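Side-chain contacts in microcin B17-processing protein McbD (Escherichia coli str. K-12 substr. MG1655, PDB 6GRH), which is necessary to process the inactive microcin B17 precursor into the active peptide, in an assembly with the McbB and McbC proteins: residues Y342-V347 with L351-K356; A11-M16 with G56-R61; R62-E67 with C149-H154. The protein carries 1 engineered substitution. All coordinates share one frame; numbering follows the deposited sequence.

Contact 1 (Y342-V347 with L351-K356). With EDO (1,2-ethanediol), chain Q; EDO (1,2-ethanediol), chain N.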
loop_
_atom_site.group_PDB
_atom_site.type_symbol
_atom_site.label_atom_id
_atom_site.label_comp_id
_atom_site.label_asym_id
_atom_site.label_seq_id
_atom_site.Cartn_x
_atom_site.Cartn_y
_atom_site.Cartn_z
ATOM N N TYR E 342 -3.220 37.659 30.998
ATOM C CA TYR E 342 -3.449 37.097 29.661
ATOM C C TYR E 342 -2.243 37.291 28.775
ATOM O O TYR E 342 -1.453 38.233 28.956
ATOM C CB TYR E 342 -4.722 37.695 29.027
ATOM C CG TYR E 342 -4.572 39.132 28.644
ATOM C CD1 TYR E 342 -4.781 40.135 29.568
ATOM C CD2 TYR E 342 -4.166 39.484 27.360
ATOM C CE1 TYR E 342 -4.593 41.468 29.226
ATOM C CE2 TYR E 342 -3.979 40.803 27.004
ATOM C CZ TYR E 342 -4.167 41.789 27.930
ATOM O OH TYR E 342 -3.975 43.108 27.562
ATOM N N ALA E 343 -2.078 36.343 27.856
ATOM C CA ALA E 343 -1.095 36.420 26.780
ATOM C C ALA E 343 -1.725 35.721 25.564
ATOM O O ALA E 343 -2.662 34.899 25.701
ATOM C CB ALA E 343 0.188 35.741 27.161
ATOM N N ARG E 344 -1.279 36.112 24.385
ATOM C CA ARG E 344 -1.763 35.507 23.159
ATOM C C ARG E 344 -0.702 35.477 22.074
ATOM O O ARG E 344 0.217 36.306 22.042
ATOM C CB ARG E 344 -3.062 36.145 22.684
ATOM C CG ARG E 344 -2.943 37.518 22.045
ATOM C CD ARG E 344 -2.241 38.511 22.934
ATOM N NE ARG E 344 -2.503 39.894 22.555
ATOM C CZ ARG E 344 -1.982 40.956 23.175
ATOM N NH1 ARG E 344 -1.121 40.798 24.178
ATOM N NH2 ARG E 344 -2.315 42.194 22.776
ATOM N N GLU E 345 -0.849 34.490 21.189
ATOM C CA GLU E 345 0.120 34.230 20.112
ATOM C C GLU E 345 -0.619 33.769 18.853
ATOM O O GLU E 345 -1.503 32.906 18.919
ATOM C CB GLU E 345 1.127 33.139 20.550
ATOM C CG GLU E 345 1.982 33.565 21.730
ATOM C CD GLU E 345 2.931 32.503 22.264
ATOM O OE1 GLU E 345 2.658 31.267 22.110
ATOM O OE2 GLU E 345 3.951 32.933 22.859
ATOM N N ARG E 346 -0.267 34.357 17.726
ATOM C CA ARG E 346 -0.784 33.941 16.454
ATOM C C ARG E 346 -0.310 32.542 16.052
ATOM O O ARG E 346 0.896 32.229 16.087
ATOM C CB ARG E 346 -0.431 34.957 15.395
ATOM C CG ARG E 346 -1.242 34.819 14.141
ATOM C CD ARG E 346 -0.933 35.913 13.133
ATOM N NE ARG E 346 -1.617 35.646 11.878
ATOM C CZ ARG E 346 -1.534 36.395 10.779
ATOM N NH1 ARG E 346 -0.753 37.467 10.724
ATOM N NH2 ARG E 346 -2.232 36.039 9.702
ATOM N N VAL E 347 -1.274 31.718 15.672
ATOM C CA VAL E 347 -1.037 30.377 15.121
ATOM C C VAL E 347 -1.915 30.311 13.867
ATOM O O VAL E 347 -3.124 30.381 13.974
ATOM C CB VAL E 347 -1.464 29.270 16.116
ATOM C CG1 VAL E 347 -1.292 27.891 15.507
ATOM C CG2 VAL E 347 -0.702 29.403 17.430
ATOM N N LEU E 351 -5.622 32.988 17.021
ATOM C CA LEU E 351 -4.868 33.305 18.232
ATOM C C LEU E 351 -5.127 32.197 19.229
ATOM O O LEU E 351 -6.264 31.713 19.334
ATOM C CB LEU E 351 -5.329 34.630 18.830
ATOM C CG LEU E 351 -4.919 35.850 18.035
ATOM C CD1 LEU E 351 -5.666 37.062 18.510
ATOM C CD2 LEU E 351 -3.428 36.103 18.145
ATOM N N VAL E 352 -4.082 31.787 19.916
ATOM C CA VAL E 352 -4.197 30.957 21.114
ATOM C C VAL E 352 -3.944 31.870 22.317
ATOM O O VAL E 352 -3.216 32.866 22.195
ATOM C CB VAL E 352 -3.271 29.740 21.086
ATOM C CG1 VAL E 352 -3.581 28.861 19.857
ATOM C CG2 VAL E 352 -1.759 30.106 21.150
ATOM N N TRP E 353 -4.539 31.493 23.460
ATOM C CA TRP E 353 -4.672 32.327 24.655
ATOM C C TRP E 353 -4.150 31.596 25.871
ATOM O O TRP E 353 -4.443 30.399 26.063
ATOM C CB TRP E 353 -6.132 32.673 24.870
ATOM C CG TRP E 353 -6.606 33.547 23.772
ATOM C CD1 TRP E 353 -7.114 33.152 22.572
ATOM C CD2 TRP E 353 -6.528 34.963 23.734
ATOM N NE1 TRP E 353 -7.372 34.245 21.795
ATOM C CE2 TRP E 353 -7.010 35.371 22.481
ATOM C CE3 TRP E 353 -6.086 35.938 24.646
ATOM C CZ2 TRP E 353 -7.101 36.711 22.119
ATOM C CZ3 TRP E 353 -6.170 37.282 24.277
ATOM C CH2 TRP E 353 -6.689 37.649 23.035
ATOM N N TYR E 354 -3.374 32.307 26.676
ATOM C CA TYR E 354 -2.929 31.831 27.980
ATOM C C TYR E 354 -3.539 32.786 28.987
ATOM O O TYR E 354 -3.487 34.021 28.780
ATOM C CB TYR E 354 -1.410 31.880 28.097
ATOM C CG TYR E 354 -0.672 31.303 26.925
ATOM C CD1 TYR E 354 -0.406 32.071 25.800
ATOM C CD2 TYR E 354 -0.213 29.989 26.945
ATOM C CE1 TYR E 354 0.296 31.536 24.706
ATOM C CE2 TYR E 354 0.475 29.441 25.870
ATOM C CZ TYR E 354 0.745 30.216 24.763
ATOM O OH TYR E 354 1.444 29.675 23.704
ATOM N N THR E 355 -4.139 32.246 30.040
ATOM C CA THR E 355 -4.739 33.088 31.069
ATOM C C THR E 355 -4.439 32.524 32.443
ATOM O O THR E 355 -4.283 31.311 32.596
ATOM C CB THR E 355 -6.278 33.182 30.947
ATOM O OG1 THR E 355 -6.815 31.869 30.796
ATOM C CG2 THR E 355 -6.692 34.042 29.769
ATOM N N LYS E 356 -4.415 33.408 33.440
ATOM C CA LYS E 356 -4.418 32.998 34.847
ATOM C C LYS E 356 -5.275 33.972 35.639
ATOM O O LYS E 356 -5.089 35.195 35.558
ATOM C CB LYS E 356 -3.005 32.948 35.433
ATOM C CG LYS E 356 -2.912 32.417 36.880
ATOM C CD LYS E 356 -1.506 32.627 37.410
ATOM C CE LYS E 356 -1.287 32.255 38.876
ATOM N NZ LYS E 356 -1.208 30.783 39.056
HETATM C C1 EDO Q . -9.285 33.252 17.262
HETATM O O1 EDO Q . -8.394 32.257 17.779
HETATM C C2 EDO Q . -9.211 34.499 18.141
HETATM O O2 EDO Q . -8.999 34.161 19.518
HETATM C C1 EDO N . 0.579 43.921 25.055
HETATM O O1 EDO N . 0.735 43.735 23.645
HETATM C C2 EDO N . -0.870 44.191 25.462
HETATM O O2 EDO N . -1.690 44.537 24.341
#
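E345 OE1 receives two groups: the hydroxyl of Y354, with OH 2.6 Å from OE1, and the guanidinium of R199 from a neighbouring McbB subunit, in a salt bridge. This carboxylate lies on a beta hairpin, in which strand 342-347 runs antiparallel to 351-356. Y354 OH reaches OE1 from above the carboxylate plane, 51° out of it, and the ring stands almost perpendicular to that plane. The glutamate chain, extended beyond CG, carries the carboxylate out from the sheet, on the face of A343, V352 and Y354, as far as the tyrosine hydroxyl. Shared between a phenol and an arginine, the carboxylate is probably kept charged in this buried place.

The ladder itself is regular. A343 pairs with Y354 and E345 with V352 as hydrogen-bonded pairs, each closed by two backbone bonds; Y354 N to A343 O, at 2.9 Å, is nearly straight. Y342-T355, R344-W353 and R346-L351 are the non-hydrogen-bonded pairs, so the side chains of R344 and W353 share a face with those of Y342 and T355. There R344 CB sits over the six-membered ring of W353, 3.6 Å from its centroid and 11° off the normal, a CH-pi contact. The first torsion of R344 tucks CG in between N and C, and a bend at chi2 turns the guanidinium to within 18° of parallel with the indole. Its NE bonds to T31 O of the neighbouring McbB chain; with E345 bound to R199 of McbB from the other face, both faces of the hairpin meet that subunit. At the indole's edge an ethanediol O2 lies in the ring plane, 2.8 Å from W353 NE1.

Contact 2 (A11-M16 with G56-R61)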
loop_
_atom_site.group_PDB
_atom_site.type_symbol
_atom_site.label_atom_id
_atom_site.label_comp_id
_atom_site.label_asym_id
_atom_site.label_seq_id
_atom_site.Cartn_x
_atom_site.Cartn_y
_atom_site.Cartn_z
ATOM N N ALA E 11 11.230 23.858 17.494
ATOM C CA ALA E 11 10.347 24.611 18.355
ATOM C C ALA E 11 9.421 23.687 19.145
ATOM O O ALA E 11 8.978 24.069 20.232
ATOM C CB ALA E 11 9.499 25.586 17.534
ATOM N N TRP E 12 9.116 22.507 18.583
ATOM C CA TRP E 12 8.092 21.603 19.102
ATOM C C TRP E 12 8.695 20.551 20.067
ATOM O O TRP E 12 9.892 20.292 20.051
ATOM C CB TRP E 12 7.301 20.982 17.903
ATOM C CG TRP E 12 6.742 22.113 17.093
ATOM C CD1 TRP E 12 7.237 22.611 15.926
ATOM C CD2 TRP E 12 5.706 23.001 17.493
ATOM N NE1 TRP E 12 6.534 23.727 15.545
ATOM C CE2 TRP E 12 5.594 23.998 16.492
ATOM C CE3 TRP E 12 4.825 23.034 18.586
ATOM C CZ2 TRP E 12 4.644 25.013 16.551
ATOM C CZ3 TRP E 12 3.878 24.046 18.644
ATOM C CH2 TRP E 12 3.799 25.032 17.627
ATOM N N PRO E 13 7.878 19.975 20.932
ATOM C CA PRO E 13 8.414 19.091 21.962
ATOM C C PRO E 13 8.905 17.769 21.420
ATOM O O PRO E 13 8.522 17.355 20.312
ATOM C CB PRO E 13 7.229 18.872 22.892
ATOM C CG PRO E 13 6.062 19.103 22.037
ATOM C CD PRO E 13 6.431 20.178 21.097
ATOM N N ALA E 14 9.691 17.086 22.243
ATOM C CA ALA E 14 10.296 15.827 21.855
ATOM C C ALA E 14 9.332 14.783 21.316
ATOM O O ALA E 14 9.587 14.192 20.277
ATOM C CB ALA E 14 11.107 15.236 23.012
ATOM N N THR E 15 8.263 14.514 22.047
ATOM C CA THR E 15 7.384 13.419 21.704
ATOM C C THR E 15 5.959 13.752 22.083
ATOM O O THR E 15 5.704 14.233 23.187
ATOM C CB THR E 15 7.778 12.105 22.439
ATOM O OG1 THR E 15 7.453 12.202 23.831
ATOM C CG2 THR E 15 9.241 11.797 22.300
ATOM N N MET E 16 5.039 13.527 21.157
ATOM C CA MET E 16 3.652 13.348 21.536
ATOM C C MET E 16 3.232 11.927 21.206
ATOM O O MET E 16 3.641 11.359 20.184
ATOM C CB MET E 16 2.706 14.297 20.839
ATOM C CG MET E 16 1.287 14.064 21.349
ATOM S SD MET E 16 0.140 15.305 20.811
ATOM C CE MET E 16 -1.283 14.735 21.723
ATOM N N GLY E 56 -2.947 21.267 24.861
ATOM C CA GLY E 56 -3.255 22.434 25.692
ATOM C C GLY E 56 -2.504 22.493 27.000
ATOM O O GLY E 56 -1.990 23.541 27.373
ATOM N N GLU E 57 -2.382 21.361 27.680
ATOM C CA GLU E 57 -1.597 21.255 28.905
ATOM C C GLU E 57 -0.118 21.587 28.640
ATOM O O GLU E 57 0.510 22.318 29.416
ATOM C CB GLU E 57 -1.740 19.835 29.475
ATOM C CG GLU E 57 -1.016 19.543 30.790
ATOM C CD GLU E 57 -1.605 20.289 31.967
ATOM O OE1 GLU E 57 -2.839 20.339 32.075
ATOM O OE2 GLU E 57 -0.814 20.844 32.760
ATOM N N TYR E 58 0.410 21.073 27.532
ATOM C CA TYR E 58 1.761 21.379 27.127
ATOM C C TYR E 58 1.945 22.883 26.854
ATOM O O TYR E 58 2.891 23.476 27.369
ATOM C CB TYR E 58 2.159 20.578 25.865
ATOM C CG TYR E 58 3.495 21.011 25.360
ATOM C CD1 TYR E 58 4.634 20.629 26.023
ATOM C CD2 TYR E 58 3.620 21.828 24.248
ATOM C CE1 TYR E 58 5.889 21.031 25.594
ATOM C CE2 TYR E 58 4.884 22.247 23.813
ATOM C CZ TYR E 58 5.999 21.853 24.496
ATOM O OH TYR E 58 7.237 22.228 24.076
ATOM N N PHE E 59 1.081 23.477 26.033
ATOM C CA PHE E 59 1.196 24.905 25.732
ATOM C C PHE E 59 1.107 25.738 27.025
ATOM O O PHE E 59 1.881 26.683 27.208
ATOM C CB PHE E 59 0.114 25.388 24.779
ATOM C CG PHE E 59 0.494 25.364 23.330
ATOM C CD1 PHE E 59 1.015 26.509 22.723
ATOM C CD2 PHE E 59 0.250 24.243 22.535
ATOM C CE1 PHE E 59 1.342 26.517 21.363
ATOM C CE2 PHE E 59 0.565 24.239 21.167
ATOM C CZ PHE E 59 1.097 25.381 20.574
ATOM N N GLU E 60 0.168 25.373 27.896
ATOM C CA GLU E 60 -0.030 26.084 29.165
ATOM C C GLU E 60 1.229 26.048 30.040
ATOM O O GLU E 60 1.732 27.074 30.440
ATOM C CB GLU E 60 -1.182 25.467 29.959
ATOM C CG GLU E 60 -1.440 26.165 31.280
ATOM C CD GLU E 60 -2.187 25.288 32.274
ATOM O OE1 GLU E 60 -3.204 24.707 31.863
ATOM O OE2 GLU E 60 -1.750 25.199 33.456
ATOM N N ARG E 61 1.695 24.850 30.341
ATOM C CA ARG E 61 2.848 24.663 31.208
ATOM C C ARG E 61 4.127 25.223 30.630
ATOM O O ARG E 61 4.930 25.821 31.364
ATOM C CB ARG E 61 3.004 23.189 31.585
ATOM C CG ARG E 61 1.785 22.717 32.376
ATOM C CD ARG E 61 2.133 21.945 33.628
ATOM N NE ARG E 61 2.702 20.679 33.239
ATOM C CZ ARG E 61 2.105 19.494 33.323
ATOM N NH1 ARG E 61 0.875 19.343 33.819
ATOM N NH2 ARG E 61 2.781 18.431 32.934
#
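P13 lies against the ring of Y58, and its side-chain atoms can be followed round the pyrrolidine. CB, the first of them, is 3.6 Å from Y58 CZ and equally near the hydroxyl oxygen. CG stands over the ring face, 3.9 Å from the centroid and 21° off the normal, displaced toward the rim; this is the CH-pi contact of the pair. CD closes the path at 3.7 Å from Y58 CE2. All three carbons therefore meet the outer half of the tyrosine, near CZ and OH, and not its CB end. Y58 CG is placed anti to the backbone N (chi1 174°), which sends the phenol out from helix 47-66 toward the loop that carries the proline. Its polar end has a separate partner, since Y58 OH is hydrogen-bonded to D34 OD2, while D34 OD1 accepts from the backbone N of A14, one residue beyond the proline. The same aspartate thus ties the tyrosine tip and the loop together.

The neighbouring pair, W12 and F59, meets differently. F59 CZ comes in the indole plane to the edge of the six-membered ring, 3.6 Å from W12 CZ3, with CH2 slightly farther at 4.0 Å. No hydrogen bond crosses between the two segments. The indole N-H is used elsewhere, on P283 O of an McbB subunit, and the W12 ring stacks on W215 of a second McbB chain. The 180 Å² buried between 11-16 and 56-61 is accordingly a small apolar seam within a larger intersubunit layer. Beyond it A14 and T15 both face W33, a classic beta bulge, where the loop enters the antiparallel sheet of strands 4-5, 15-18, 28-33 and 41-45.

Contact 3 (R62-E67 with C149-H154)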
loop_
_atom_site.group_PDB
_atom_site.type_symbol
_atom_site.label_atom_id
_atom_site.label_comp_id
_atom_site.label_asym_id
_atom_site.label_seq_id
_atom_site.Cartn_x
_atom_site.Cartn_y
_atom_site.Cartn_z
ATOM N N ARG E 62 4.313 25.078 29.325
ATOM C CA ARG E 62 5.467 25.683 28.687
ATOM C C ARG E 62 5.451 27.206 28.830
ATOM O O ARG E 62 6.490 27.830 29.097
ATOM C CB ARG E 62 5.581 25.292 27.217
ATOM C CG ARG E 62 6.848 25.843 26.577
ATOM C CD ARG E 62 6.973 25.392 25.129
ATOM N NE ARG E 62 5.904 25.911 24.259
ATOM C CZ ARG E 62 5.917 25.835 22.925
ATOM N NH1 ARG E 62 6.922 25.259 22.245
ATOM N NH2 ARG E 62 4.942 26.364 22.251
ATOM N N HIS E 63 4.281 27.805 28.675
ATOM C CA HIS E 63 4.180 29.246 28.801
ATOM C C HIS E 63 4.594 29.768 30.207
ATOM O O HIS E 63 5.460 30.649 30.338
ATOM C CB HIS E 63 2.764 29.713 28.498
ATOM C CG HIS E 63 2.610 31.196 28.585
ATOM N ND1 HIS E 63 3.051 32.047 27.594
ATOM C CD2 HIS E 63 2.057 31.977 29.544
ATOM C CE1 HIS E 63 2.756 33.291 27.933
ATOM N NE2 HIS E 63 2.151 33.277 29.111
ATOM N N PHE E 64 3.949 29.217 31.227
ATOM C CA PHE E 64 4.123 29.679 32.613
ATOM C C PHE E 64 5.476 29.275 33.194
ATOM O O PHE E 64 6.086 30.072 33.919
ATOM C CB PHE E 64 2.946 29.239 33.488
ATOM C CG PHE E 64 1.675 29.946 33.144
ATOM C CD1 PHE E 64 1.474 31.261 33.564
ATOM C CD2 PHE E 64 0.681 29.334 32.390
ATOM C CE1 PHE E 64 0.302 31.933 33.246
ATOM C CE2 PHE E 64 -0.486 30.010 32.067
ATOM C CZ PHE E 64 -0.667 31.314 32.487
ATOM N N PHE E 65 5.980 28.100 32.823
ATOM C CA PHE E 65 7.306 27.628 33.295
ATOM C C PHE E 65 8.508 28.171 32.520
ATOM O O PHE E 65 9.586 28.380 33.097
ATOM C CB PHE E 65 7.376 26.086 33.301
ATOM C CG PHE E 65 6.719 25.444 34.487
ATOM C CD1 PHE E 65 5.337 25.263 34.538
ATOM C CD2 PHE E 65 7.488 25.013 35.559
ATOM C CE1 PHE E 65 4.743 24.675 35.634
ATOM C CE2 PHE E 65 6.888 24.441 36.677
ATOM C CZ PHE E 65 5.526 24.276 36.716
ATOM N N ASN E 66 8.362 28.389 31.218
ATOM C CA ASN E 66 9.558 28.556 30.366
ATOM C C ASN E 66 9.608 29.832 29.577
ATOM O O ASN E 66 10.676 30.110 28.995
ATOM C CB ASN E 66 9.655 27.463 29.305
ATOM C CG ASN E 66 9.750 26.063 29.855
ATOM O OD1 ASN E 66 9.341 25.135 29.159
ATOM N ND2 ASN E 66 10.279 25.881 31.056
ATOM N N GLU E 67 8.499 30.565 29.472
ATOM C CA GLU E 67 8.356 31.552 28.385
ATOM C C GLU E 67 7.909 32.971 28.743
ATOM O O GLU E 67 7.785 33.795 27.817
ATOM C CB GLU E 67 7.414 31.002 27.325
ATOM C CG GLU E 67 7.955 29.797 26.575
ATOM C CD GLU E 67 6.992 29.298 25.503
ATOM O OE1 GLU E 67 5.781 29.656 25.521
ATOM O OE2 GLU E 67 7.419 28.509 24.632
ATOM N N CYS E 149 -2.142 27.383 39.832
ATOM C CA CYS E 149 -3.584 27.568 40.114
ATOM C C CYS E 149 -4.185 28.659 39.251
ATOM O O CYS E 149 -3.609 29.735 39.113
ATOM C CB CYS E 149 -3.847 27.947 41.568
ATOM S SG CYS E 149 -3.523 26.579 42.684
ATOM N N GLY E 150 -5.331 28.347 38.655
ATOM C CA GLY E 150 -6.041 29.273 37.806
ATOM C C GLY E 150 -5.512 29.445 36.392
ATOM O O GLY E 150 -6.023 30.285 35.669
ATOM N N CYS E 151 -4.508 28.669 36.002
ATOM C CA CYS E 151 -3.880 28.786 34.678
ATOM C C CYS E 151 -4.670 27.989 33.655
ATOM O O CYS E 151 -5.178 26.907 33.967
ATOM C CB CYS E 151 -2.459 28.252 34.692
ATOM S SG CYS E 151 -1.268 29.279 35.597
ATOM N N SER E 152 -4.779 28.530 32.442
ATOM C CA SER E 152 -5.477 27.850 31.352
ATOM C C SER E 152 -4.930 28.268 29.995
ATOM O O SER E 152 -4.276 29.309 29.863
ATOM C CB SER E 152 -6.986 28.114 31.419
ATOM O OG SER E 152 -7.706 27.057 30.812
ATOM N N PHE E 153 -5.187 27.409 29.008
ATOM C CA PHE E 153 -4.811 27.636 27.616
ATOM C C PHE E 153 -5.994 27.261 26.748
ATOM O O PHE E 153 -6.596 26.203 26.954
ATOM C CB PHE E 153 -3.607 26.779 27.240
ATOM C CG PHE E 153 -3.294 26.783 25.775
ATOM C CD1 PHE E 153 -2.517 27.789 25.221
ATOM C CD2 PHE E 153 -3.797 25.792 24.937
ATOM C CE1 PHE E 153 -2.223 27.793 23.878
ATOM C CE2 PHE E 153 -3.506 25.794 23.580
ATOM C CZ PHE E 153 -2.704 26.785 23.047
ATOM N N HIS E 154 -6.343 28.103 25.782
ATOM C CA HIS E 154 -7.360 27.712 24.808
ATOM C C HIS E 154 -7.280 28.515 23.529
ATOM O O HIS E 154 -6.565 29.496 23.473
ATOM C CB HIS E 154 -8.757 27.882 25.428
ATOM C CG HIS E 154 -9.715 26.807 25.008
ATOM N ND1 HIS E 154 -10.448 26.876 23.838
ATOM C CD2 HIS E 154 -10.008 25.606 25.572
ATOM C CE1 HIS E 154 -11.166 25.773 23.710
ATOM N NE2 HIS E 154 -10.921 24.990 24.749
#
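F64 CG and C151 SG are both set anti to their carbonyl carbons and beside the backbone N (chi1 -69° and -71°), and these torsions bring ring and thiol together in a sulfur-aromatic contact. It joins the C-terminal end of helix 47-66 to strand 151-154, an element of the antiparallel sheet in the YcaO domain. The sulfur is 3.6 Å from the ring centroid and only 6° off the normal. C151 SG is nearly equidistant from the six ring carbons, 3.7 Å from F64 CE2 and 3.9 Å from F64 CG, as expected for an atom centred over the face. C151 CB leans toward one side of the ring, 3.7 Å from F64 CE2.

On the opposite face CD2 of H63, the preceding residue of the helix, lies 3.9 Å above the ring plane and over its centre, so the phenyl is sandwiched between an imidazole carbon and a thiol. H63 is itself held by a hydrogen bond between NE2 and Y341 OH and by stacking on Y354. No hydrogen bond links the two segments. At the edge of the phenyl, near its plane, the backbone oxygen of S152 lies 4.4 Å from F64 CE2.

Strand 350-358 connects contacts 1 and 3, whose centres are 10 Å apart: it pairs with strand 151-154, T355 O lying 2.8 Å from S152 N, and K356 NZ lies 2.6 Å from C149 O, both probable hydrogen bonds. Contacts 2 and 3 use successive turns of helix 47-66; F59 stacks on F153, F59 CB 3.5 Å from F153 CE1. Contact 1 meets contact 2 where Y354 OH packs 3.3 Å from F59 CD1. Helix 47-66 thus lies between the sheet of strands 350-358 and 151-154 and the 11-16 segment, touching all of them. All three contacts border McbB, whose R199 bridges to both E345 and E67. The ethanediols of contact 1 probably come from the crystallisation liquor.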